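Side-chain contacts in putative agmatinase (Clostridium difficile, PDB 3LHL), which probably hydrolyses agmatine to putrescine and urea, as a manganese-dependent member of the arginase family: residues Gln72-Ile77 and Glu97-Leu102; Asp125-Tyr130 and Ser136-Ile141; Arg143-Val148 and Phe166-Glu171. All blocks are in the same frame, centred on the assembly; numbering follows the deposited sequence.

Contact 1 of 3, residues Gln72-Ile77 and Glu97-Leu102; sequences QVLKEI and EHLVTL. With MN (manganese (II) ion), chain B.
I77 and L74, one turn apart on helix 70-86, press on V100 and L99 of the short 3-10 segment that leads into helix 101-111. The I77 side chain makes the closer fit. Its CB is directed at 97-102, and from there the two branches part. CG2 comes up to the backbone, 3.8 Å from V100 O. CG1 lies beside the backbone N of I77 (chi1 -66°) and continues in an extended chain, carrying CD1 to the V100 side chain, where it sits 3.7 Å from V100 CB and equally close to V100 CG1. The two side chains meet at about a right angle, the end of the isoleucine butting against the flank of the valine. Both also touch M93 of strand 90-95, which joins the same apolar cluster.

L74 works differently. Its CB does not point at the other segment, but its CD2 reaches across to the L99 branch point, 4.0 Å from L99 CG, again with the side chains roughly perpendicular. No hydrogen bond joins the two segments; side chain to side chain, the contact is apolar.

The residue just before L99 is turned to other work: H98 ND1 binds manganese at 2.2 Å, while H98 NE2 is hydrogen-bonded to T200 OG1 and H98 N to E248 OE2. D121, D125 and D202 complete the protein ligands of that ion. Helix 70-86 thus packs behind the histidine-bearing 3-10 turn that follows strand 90-95, in the alpha/beta fold of the arginase family with its manganese cluster at the strand ends.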
loop_
_atom_site.group_PDB
_atom_site.type_symbol
_atom_site.label_atom_id
_atom_site.label_comp_id
_atom_site.label_asym_id
_atom_site.label_seq_id
_atom_site.Cartn_x
_atom_site.Cartn_y
_atom_site.Cartn_z
ATOM N N GLN A 72 -8.781 9.863 -16.121
ATOM C CA GLN A 72 -7.615 9.741 -16.990
ATOM C C GLN A 72 -6.383 9.214 -16.257
ATOM O O GLN A 72 -5.624 8.412 -16.804
ATOM C CB GLN A 72 -7.295 11.096 -17.621
ATOM C CG GLN A 72 -6.197 11.052 -18.674
ATOM C CD GLN A 72 -6.477 10.020 -19.752
ATOM O OE1 GLN A 72 -7.598 9.927 -20.267
ATOM N NE2 GLN A 72 -5.459 9.238 -20.104
ATOM N N VAL A 73 -6.184 9.680 -15.026
ATOM C CA VAL A 73 -5.046 9.258 -14.215
ATOM C C VAL A 73 -5.124 7.770 -13.888
ATOM O O VAL A 73 -4.123 7.059 -13.959
ATOM C CB VAL A 73 -4.972 10.048 -12.882
ATOM C CG1 VAL A 73 -3.834 9.511 -12.016
ATOM C CG2 VAL A 73 -4.764 11.535 -13.165
ATOM N N LEU A 74 -6.316 7.299 -13.534
ATOM C CA LEU A 74 -6.486 5.892 -13.201
ATOM C C LEU A 74 -6.118 4.988 -14.374
ATOM O O LEU A 74 -5.455 3.968 -14.189
ATOM C CB LEU A 74 -7.921 5.620 -12.758
ATOM C CG LEU A 74 -8.374 6.397 -11.518
ATOM C CD1 LEU A 74 -9.729 5.882 -11.063
ATOM C CD2 LEU A 74 -7.342 6.245 -10.396
ATOM N N LYS A 75 -6.544 5.364 -15.577
ATOM C CA LYS A 75 -6.236 4.577 -16.769
ATOM C C LYS A 75 -4.732 4.503 -16.999
ATOM O O LYS A 75 -4.210 3.464 -17.402
ATOM C CB LYS A 75 -6.919 5.179 -18.004
ATOM C CG LYS A 75 -8.433 5.045 -17.977
ATOM C CD LYS A 75 -9.086 5.684 -19.194
ATOM C CE LYS A 75 -10.604 5.537 -19.142
ATOM N NZ LYS A 75 -11.265 6.257 -20.264
ATOM N N GLU A 76 -4.041 5.604 -16.732
ATOM C CA GLU A 76 -2.598 5.665 -16.910
ATOM C C GLU A 76 -1.888 4.765 -15.899
ATOM O O GLU A 76 -0.918 4.084 -16.241
ATOM C CB GLU A 76 -2.121 7.117 -16.778
ATOM C CG GLU A 76 -2.783 8.036 -17.796
ATOM C CD GLU A 76 -2.565 9.512 -17.526
ATOM O OE1 GLU A 76 -2.630 9.925 -16.346
ATOM O OE2 GLU A 76 -2.349 10.265 -18.498
ATOM N N ILE A 77 -2.370 4.754 -14.657
ATOM C CA ILE A 77 -1.763 3.909 -13.635
ATOM C C ILE A 77 -1.977 2.462 -14.057
ATOM O O ILE A 77 -1.068 1.637 -13.985
ATOM C CB ILE A 77 -2.414 4.119 -12.252
ATOM C CG1 ILE A 77 -2.121 5.533 -11.742
ATOM C CG2 ILE A 77 -1.892 3.077 -11.273
ATOM C CD1 ILE A 77 -2.933 5.924 -10.512
ATOM N N GLU A 97 -2.553 9.509 -2.872
ATOM C CA GLU A 97 -3.757 8.972 -2.247
ATOM C C GLU A 97 -4.001 7.491 -2.517
ATOM O O GLU A 97 -3.473 6.908 -3.473
ATOM C CB GLU A 97 -4.981 9.785 -2.650
ATOM C CG GLU A 97 -5.334 9.718 -4.101
ATOM C CD GLU A 97 -6.615 10.466 -4.396
ATOM O OE1 GLU A 97 -6.641 11.704 -4.199
ATOM O OE2 GLU A 97 -7.595 9.813 -4.818
ATOM N N HIS A 98 -4.824 6.891 -1.667
ATOM C CA HIS A 98 -5.114 5.468 -1.761
ATOM C C HIS A 98 -5.869 5.027 -3.016
ATOM O O HIS A 98 -5.879 3.849 -3.352
ATOM C CB HIS A 98 -5.867 5.022 -0.507
ATOM C CG HIS A 98 -5.530 3.632 -0.067
ATOM N ND1 HIS A 98 -5.842 3.151 1.185
ATOM C CD2 HIS A 98 -4.908 2.620 -0.715
ATOM C CE1 HIS A 98 -5.424 1.903 1.292
ATOM N NE2 HIS A 98 -4.854 1.558 0.153
ATOM N N LEU A 99 -6.485 5.960 -3.727
ATOM C CA LEU A 99 -7.225 5.570 -4.924
ATOM C C LEU A 99 -6.331 4.937 -5.998
ATOM O O LEU A 99 -6.798 4.094 -6.762
ATOM C CB LEU A 99 -7.981 6.769 -5.506
ATOM C CG LEU A 99 -8.909 6.474 -6.692
ATOM C CD1 LEU A 99 -9.931 5.401 -6.329
ATOM C CD2 LEU A 99 -9.610 7.756 -7.102
ATOM N N VAL A 100 -5.054 5.321 -6.045
ATOM C CA VAL A 100 -4.135 4.771 -7.046
ATOM C C VAL A 100 -4.075 3.245 -6.990
ATOM O O VAL A 100 -3.691 2.594 -7.960
ATOM C CB VAL A 100 -2.680 5.315 -6.885
ATOM C CG1 VAL A 100 -2.677 6.837 -6.948
ATOM C CG2 VAL A 100 -2.069 4.817 -5.590
ATOM N N THR A 101 -4.450 2.688 -5.845
ATOM C CA THR A 101 -4.451 1.249 -5.650
ATOM C C THR A 101 -5.502 0.522 -6.505
ATOM O O THR A 101 -5.292 -0.624 -6.909
ATOM C CB THR A 101 -4.697 0.916 -4.159
ATOM O OG1 THR A 101 -3.573 1.357 -3.386
ATOM C CG2 THR A 101 -4.896 -0.582 -3.956
ATOM N N LEU A 102 -6.621 1.183 -6.792
ATOM C CA LEU A 102 -7.685 0.547 -7.569
ATOM C C LEU A 102 -7.229 0.077 -8.951
ATOM O O LEU A 102 -7.328 -1.109 -9.263
ATOM C CB LEU A 102 -8.899 1.480 -7.682
ATOM C CG LEU A 102 -10.109 1.014 -8.501
ATOM C CD1 LEU A 102 -10.534 -0.405 -8.097
ATOM C CD2 LEU A 102 -11.253 1.999 -8.284
HETATM MN MN MN B . -6.613 4.286 2.934
#

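Contact 2 of 3, residues Asp125-Tyr130 and Ser136-Ile141; sequences DLREEY and SHATVI. With MN (manganese (II) ion), chain B; PO4 (phosphate ion), chain F.
D125 and A138 bring their backbones together, CA to CA 4.4 Å, with D125 in a left-handed conformation (phi 63°) and its CA-H directed at A138 O, 3.1 Å from D125 CA. A weak, bent hydrogen bond from I141 N to D125 O (3.2 Å) adds to this join. The D125 side chain points into the other segment: CB lies on I141 CG1, V140 CG1 touches OD2, and OD2 binds the manganese also held by H98, D121 and D202. A138 O receives a stronger bond from a water, 2.7 Å between that oxygen and the water, which in turn weakly accepts from R127 NE. R127 NH2 forms a salt bridge with E165 OE1.

At the other end, Y130 has CG anti to its backbone N (chi1 -173°), which lays the ring beside S136-A138. A138 CB meets Y130 CG at 3.8 Å, and S136 OG sits at the ring edge by CD2. The same hydroxyl oxygen accepts from A138 N, closing an ST turn. Farther out, the Y130 edge is directed at the H137 face in an offset edge-to-face pair, centroids of the two rings 5.6 Å apart and planes at 79°. Y130 OH donates to phosphate O1 at 2.6 Å, and the edge of H137 faces another oxygen of that phosphate, which probably came from the crystallisation liquor.

Between these ends T139 CG2 lies against the R127-E129 backbone. L126 CD2 packs on I141 CG2 at 3.5 Å, and this pair settles over Q155 of strand 153-158, with I141 also touching H119 of strand 115-120 and L126 reaching helix 163-170.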
loop_
_atom_site.group_PDB
_atom_site.type_symbol
_atom_site.label_atom_id
_atom_site.label_comp_id
_atom_site.label_asym_id
_atom_site.label_seq_id
_atom_site.Cartn_x
_atom_site.Cartn_y
_atom_site.Cartn_z
ATOM N N ASP A 125 -12.182 2.502 4.582
ATOM C CA ASP A 125 -12.231 2.775 3.148
ATOM C C ASP A 125 -13.346 1.957 2.493
ATOM O O ASP A 125 -13.299 1.662 1.300
ATOM C CB ASP A 125 -10.890 2.439 2.486
ATOM C CG ASP A 125 -9.827 3.480 2.766
ATOM O OD1 ASP A 125 -10.171 4.542 3.324
ATOM O OD2 ASP A 125 -8.651 3.241 2.418
ATOM N N LEU A 126 -14.357 1.598 3.280
ATOM C CA LEU A 126 -15.457 0.800 2.769
ATOM C C LEU A 126 -16.695 1.584 2.332
ATOM O O LEU A 126 -17.614 1.011 1.752
ATOM C CB LEU A 126 -15.849 -0.255 3.805
ATOM C CG LEU A 126 -14.905 -1.454 3.942
ATOM C CD1 LEU A 126 -15.408 -2.395 5.021
ATOM C CD2 LEU A 126 -14.818 -2.189 2.607
ATOM N N ARG A 127 -16.739 2.885 2.587
ATOM C CA ARG A 127 -17.925 3.626 2.182
ATOM C C ARG A 127 -18.085 3.629 0.662
ATOM O O ARG A 127 -17.102 3.610 -0.082
ATOM C CB ARG A 127 -17.899 5.053 2.735
ATOM C CG ARG A 127 -16.871 5.987 2.141
ATOM C CD ARG A 127 -16.832 7.258 2.984
ATOM N NE ARG A 127 -16.393 6.950 4.344
ATOM C CZ ARG A 127 -16.559 7.746 5.395
ATOM N NH1 ARG A 127 -17.166 8.918 5.262
ATOM N NH2 ARG A 127 -16.107 7.367 6.584
ATOM N N GLU A 128 -19.341 3.631 0.220
ATOM C CA GLU A 128 -19.687 3.606 -1.197
ATOM C C GLU A 128 -19.250 4.876 -1.928
ATOM O O GLU A 128 -18.791 4.817 -3.066
ATOM C CB GLU A 128 -21.197 3.398 -1.339
ATOM C CG GLU A 128 -21.718 3.283 -2.774
ATOM C CD GLU A 128 -21.072 2.154 -3.567
ATOM O OE1 GLU A 128 -20.717 1.113 -2.973
ATOM O OE2 GLU A 128 -20.936 2.304 -4.797
ATOM N N GLU A 129 -19.390 6.023 -1.269
ATOM C CA GLU A 129 -18.995 7.291 -1.869
ATOM C C GLU A 129 -18.386 8.221 -0.838
ATOM O O GLU A 129 -18.550 8.033 0.365
ATOM C CB GLU A 129 -20.194 8.021 -2.488
ATOM C CG GLU A 129 -20.871 7.343 -3.657
ATOM C CD GLU A 129 -21.838 8.286 -4.362
ATOM O OE1 GLU A 129 -22.452 9.135 -3.676
ATOM O OE2 GLU A 129 -21.987 8.179 -5.598
ATOM N N TYR A 130 -17.689 9.236 -1.334
ATOM C CA TYR A 130 -17.080 10.244 -0.485
ATOM C C TYR A 130 -17.020 11.500 -1.343
ATOM O O TYR A 130 -16.519 11.469 -2.466
ATOM C CB TYR A 130 -15.681 9.815 -0.036
ATOM C CG TYR A 130 -15.073 10.748 0.991
ATOM C CD1 TYR A 130 -15.740 11.033 2.182
ATOM C CD2 TYR A 130 -13.837 11.362 0.763
ATOM C CE1 TYR A 130 -15.200 11.911 3.125
ATOM C CE2 TYR A 130 -13.284 12.239 1.697
ATOM C CZ TYR A 130 -13.971 12.511 2.875
ATOM O OH TYR A 130 -13.438 13.390 3.792
ATOM N N SER A 136 -12.832 7.368 -4.788
ATOM C CA SER A 136 -12.150 8.236 -3.843
ATOM C C SER A 136 -11.170 7.402 -3.033
ATOM O O SER A 136 -11.235 6.169 -3.046
ATOM C CB SER A 136 -13.184 8.870 -2.905
ATOM O OG SER A 136 -12.577 9.433 -1.757
ATOM N N HIS A 137 -10.262 8.066 -2.328
ATOM C CA HIS A 137 -9.306 7.340 -1.503
ATOM C C HIS A 137 -10.053 6.629 -0.371
ATOM O O HIS A 137 -9.594 5.608 0.141
ATOM C CB HIS A 137 -8.261 8.300 -0.909
ATOM C CG HIS A 137 -8.847 9.443 -0.136
ATOM N ND1 HIS A 137 -9.247 10.621 -0.732
ATOM C CD2 HIS A 137 -9.089 9.593 1.190
ATOM C CE1 HIS A 137 -9.706 11.448 0.192
ATOM N NE2 HIS A 137 -9.622 10.850 1.365
ATOM N N ALA A 138 -11.216 7.168 -0.008
ATOM C CA ALA A 138 -12.036 6.628 1.080
ATOM C C ALA A 138 -13.003 5.504 0.699
ATOM O O ALA A 138 -13.700 4.964 1.564
ATOM C CB ALA A 138 -12.816 7.760 1.738
ATOM N N THR A 139 -13.050 5.151 -0.582
ATOM C CA THR A 139 -13.946 4.093 -1.036
ATOM C C THR A 139 -13.171 2.998 -1.755
ATOM O O THR A 139 -13.765 2.039 -2.244
ATOM C CB THR A 139 -14.989 4.628 -2.039
ATOM O OG1 THR A 139 -14.324 4.962 -3.263
ATOM C CG2 THR A 139 -15.693 5.879 -1.496
ATOM N N VAL A 140 -11.850 3.135 -1.815
ATOM C CA VAL A 140 -11.022 2.174 -2.536
ATOM C C VAL A 140 -11.257 0.692 -2.215
ATOM O O VAL A 140 -11.336 -0.131 -3.128
ATOM C CB VAL A 140 -9.502 2.508 -2.380
ATOM C CG1 VAL A 140 -9.030 2.239 -0.949
ATOM C CG2 VAL A 140 -8.692 1.699 -3.385
ATOM N N ILE A 141 -11.384 0.341 -0.940
ATOM C CA ILE A 141 -11.592 -1.059 -0.600
ATOM C C ILE A 141 -12.974 -1.548 -1.013
ATOM O O ILE A 141 -13.147 -2.721 -1.345
ATOM C CB ILE A 141 -11.368 -1.314 0.913
ATOM C CG1 ILE A 141 -9.931 -0.938 1.282
ATOM C CG2 ILE A 141 -11.603 -2.790 1.248
ATOM C CD1 ILE A 141 -8.879 -1.660 0.459
HETATM MN MN MN B . -6.613 4.286 2.934
HETATM P P PO4 F . -10.437 15.093 2.206
HETATM O O1 PO4 F . -11.010 14.211 3.255
HETATM O O2 PO4 F . -10.387 14.363 0.914
HETATM O O3 PO4 F . -11.289 16.302 2.056
HETATM O O4 PO4 F . -9.060 15.500 2.601
HETATM O O HOH W 1 -13.682 5.396 4.206
#

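Contact 3 of 3, residues Arg143-Val148 and Phe166-Glu171; sequences RIWDIV and FKFATE
F166 O is gripped twice by T170, which sends it both its backbone N and its hydroxyl OG1, each 2.7 Å from that carbonyl oxygen. The hydroxyl comes from above, 54° out of the carbonyl plane, and folds the threonine side chain back on helix 163-170. On the partner helix, R143 NH1 forms a salt bridge with D146 OD2 at 2.6 Å, with D146 CG in the guanidinium plane, at its edge. R143 has further partners: its NH2 pairs with E128 OE2 and its NE donates to K134 O.

Between the helices a single aromatic pair does the touching. Helix 140-148 leads from strand 115-120 into strand 153-158, and helix 163-170 leads on to strand 176-179, so W145 and F168 join successive crossovers of the parallel sheet.

F168 sends its edge into the face of W145, a T-shaped stack with planes at 82° and the phenyl and six-membered ring centroids 5.0 Å apart. F168 CZ leads, 3.8 Å from W145 CE3, and stands over the six-membered ring, nearly equidistant from its atoms, and so off the centre of the indole as a whole. Both rings leave their helices with CG opposite the backbone N (chi1 177° for W145), and each CB is set toward the opposite helix. W145 NE1 is hydrogen-bonded to D150 OD1, which, with the F168 contact, would limit the indole's rotation. H174 meets both rings, edge-to-face with W145 and at a shallower tilt with F168.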
loop_
_atom_site.group_PDB
_atom_site.type_symbol
_atom_site.label_atom_id
_atom_site.label_comp_id
_atom_site.label_asym_id
_atom_site.label_seq_id
_atom_site.Cartn_x
_atom_site.Cartn_y
_atom_site.Cartn_z
ATOM N N ARG A 143 -14.517 -0.500 -3.640
ATOM C CA ARG A 143 -14.369 -0.705 -5.077
ATOM C C ARG A 143 -13.730 -2.061 -5.338
ATOM O O ARG A 143 -14.157 -2.797 -6.226
ATOM C CB ARG A 143 -13.493 0.386 -5.697
ATOM C CG ARG A 143 -14.173 1.730 -5.770
ATOM C CD ARG A 143 -15.506 1.610 -6.497
ATOM N NE ARG A 143 -16.487 2.466 -5.852
ATOM C CZ ARG A 143 -17.614 2.036 -5.301
ATOM N NH1 ARG A 143 -17.927 0.749 -5.318
ATOM N NH2 ARG A 143 -18.415 2.905 -4.705
ATOM N N ILE A 144 -12.705 -2.385 -4.555
ATOM C CA ILE A 144 -12.018 -3.654 -4.706
ATOM C C ILE A 144 -12.912 -4.824 -4.314
ATOM O O ILE A 144 -12.862 -5.879 -4.937
ATOM C CB ILE A 144 -10.718 -3.680 -3.878
ATOM C CG1 ILE A 144 -9.711 -2.700 -4.499
ATOM C CG2 ILE A 144 -10.167 -5.106 -3.805
ATOM C CD1 ILE A 144 -8.394 -2.575 -3.754
ATOM N N TRP A 145 -13.739 -4.638 -3.293
ATOM C CA TRP A 145 -14.641 -5.700 -2.876
ATOM C C TRP A 145 -15.634 -6.004 -4.003
ATOM O O TRP A 145 -16.047 -7.150 -4.183
ATOM C CB TRP A 145 -15.408 -5.303 -1.617
ATOM C CG TRP A 145 -16.403 -6.341 -1.204
ATOM C CD1 TRP A 145 -16.148 -7.507 -0.536
ATOM C CD2 TRP A 145 -17.808 -6.340 -1.490
ATOM N NE1 TRP A 145 -17.310 -8.234 -0.389
ATOM C CE2 TRP A 145 -18.344 -7.541 -0.964
ATOM C CE3 TRP A 145 -18.667 -5.441 -2.140
ATOM C CZ2 TRP A 145 -19.703 -7.866 -1.070
ATOM C CZ3 TRP A 145 -20.018 -5.763 -2.246
ATOM C CH2 TRP A 145 -20.523 -6.968 -1.713
ATOM N N ASP A 146 -16.020 -4.975 -4.755
ATOM C CA ASP A 146 -16.942 -5.171 -5.867
ATOM C C ASP A 146 -16.301 -6.091 -6.903
ATOM O O ASP A 146 -16.995 -6.705 -7.710
ATOM C CB ASP A 146 -17.299 -3.841 -6.545
ATOM C CG ASP A 146 -18.292 -3.026 -5.748
ATOM O OD1 ASP A 146 -19.098 -3.622 -5.006
ATOM O OD2 ASP A 146 -18.281 -1.786 -5.877
ATOM N N ILE A 147 -14.978 -6.182 -6.877
ATOM C CA ILE A 147 -14.272 -7.028 -7.829
ATOM C C ILE A 147 -14.020 -8.454 -7.335
ATOM O O ILE A 147 -14.211 -9.407 -8.086
ATOM C CB ILE A 147 -12.915 -6.403 -8.228
ATOM C CG1 ILE A 147 -13.141 -5.043 -8.890
ATOM C CG2 ILE A 147 -12.171 -7.328 -9.177
ATOM C CD1 ILE A 147 -11.858 -4.304 -9.221
ATOM N N VAL A 148 -13.604 -8.603 -6.079
ATOM C CA VAL A 148 -13.294 -9.925 -5.535
ATOM C C VAL A 148 -14.362 -10.569 -4.664
ATOM O O VAL A 148 -14.395 -11.793 -4.528
ATOM C CB VAL A 148 -11.981 -9.892 -4.716
ATOM C CG1 VAL A 148 -10.828 -9.420 -5.600
ATOM C CG2 VAL A 148 -12.144 -8.979 -3.501
ATOM N N PHE A 166 -18.137 -0.487 9.383
ATOM C CA PHE A 166 -17.701 -1.550 10.283
ATOM C C PHE A 166 -18.658 -2.746 10.245
ATOM O O PHE A 166 -18.213 -3.895 10.238
ATOM C CB PHE A 166 -17.557 -1.003 11.708
ATOM C CG PHE A 166 -16.298 -0.202 11.918
ATOM C CD1 PHE A 166 -15.065 -0.839 12.037
ATOM C CD2 PHE A 166 -16.336 1.186 11.967
ATOM C CE1 PHE A 166 -13.894 -0.105 12.200
ATOM C CE2 PHE A 166 -15.165 1.928 12.130
ATOM C CZ PHE A 166 -13.944 1.280 12.247
ATOM N N LYS A 167 -19.963 -2.475 10.219
ATOM C CA LYS A 167 -20.968 -3.538 10.150
ATOM C C LYS A 167 -20.741 -4.366 8.888
ATOM O O LYS A 167 -20.794 -5.595 8.919
ATOM C CB LYS A 167 -22.386 -2.955 10.092
ATOM C CG LYS A 167 -22.948 -2.458 11.406
ATOM C CD LYS A 167 -24.346 -1.884 11.198
ATOM C CE LYS A 167 -24.947 -1.378 12.500
ATOM N NZ LYS A 167 -26.230 -0.639 12.280
ATOM N N PHE A 168 -20.503 -3.669 7.779
ATOM C CA PHE A 168 -20.266 -4.299 6.483
ATOM C C PHE A 168 -19.243 -5.416 6.628
ATOM O O PHE A 168 -19.378 -6.481 6.022
ATOM C CB PHE A 168 -19.752 -3.259 5.479
ATOM C CG PHE A 168 -19.726 -3.744 4.052
ATOM C CD1 PHE A 168 -20.903 -3.858 3.319
ATOM C CD2 PHE A 168 -18.522 -4.083 3.441
ATOM C CE1 PHE A 168 -20.886 -4.303 1.994
ATOM C CE2 PHE A 168 -18.492 -4.531 2.117
ATOM C CZ PHE A 168 -19.678 -4.641 1.392
ATOM N N ALA A 169 -18.224 -5.173 7.445
ATOM C CA ALA A 169 -17.174 -6.159 7.656
ATOM C C ALA A 169 -17.419 -7.098 8.834
ATOM O O ALA A 169 -17.310 -8.314 8.689
ATOM C CB ALA A 169 -15.829 -5.455 7.833
ATOM N N THR A 170 -17.753 -6.534 9.992
ATOM C CA THR A 170 -17.967 -7.327 11.200
ATOM C C THR A 170 -19.273 -8.113 11.271
ATOM O O THR A 170 -19.287 -9.255 11.734
ATOM C CB THR A 170 -17.876 -6.448 12.464
ATOM O OG1 THR A 170 -18.833 -5.386 12.379
ATOM C CG2 THR A 170 -16.487 -5.862 12.605
ATOM N N GLU A 171 -20.368 -7.506 10.834
ATOM C CA GLU A 171 -21.658 -8.181 10.875
ATOM C C GLU A 171 -21.994 -8.896 9.581
ATOM O O GLU A 171 -22.420 -10.052 9.601
ATOM C CB GLU A 171 -22.768 -7.187 11.205
ATOM C CG GLU A 171 -22.863 -6.841 12.674
ATOM C CD GLU A 171 -23.950 -5.825 12.954
ATOM O OE1 GLU A 171 -25.041 -5.950 12.353
ATOM O OE2 GLU A 171 -23.715 -4.911 13.779
#

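Burial falls from contact 1 to contact 3. Contact 1 is buried, with apolar side-chain packing and no hydrogen bond between its segments; contact 2 is partly buried and mixes backbone polar contacts, a water, a metal ligand and aromatic packing; contact 3 lies at the surface and rests on two rings. Contacts 1 and 2 share a manganese, each supplying one ligand, and H98 also packs against V140. Contacts 2 and 3 both use helix 140-148, its start in one and its later turns in the other, and are tied further by the E128-R143 salt bridge and by L126 CD1 packing against F168 CD2 at the ring's rim. L102 touches R143, so 97-102 also borders the helix of contact 3.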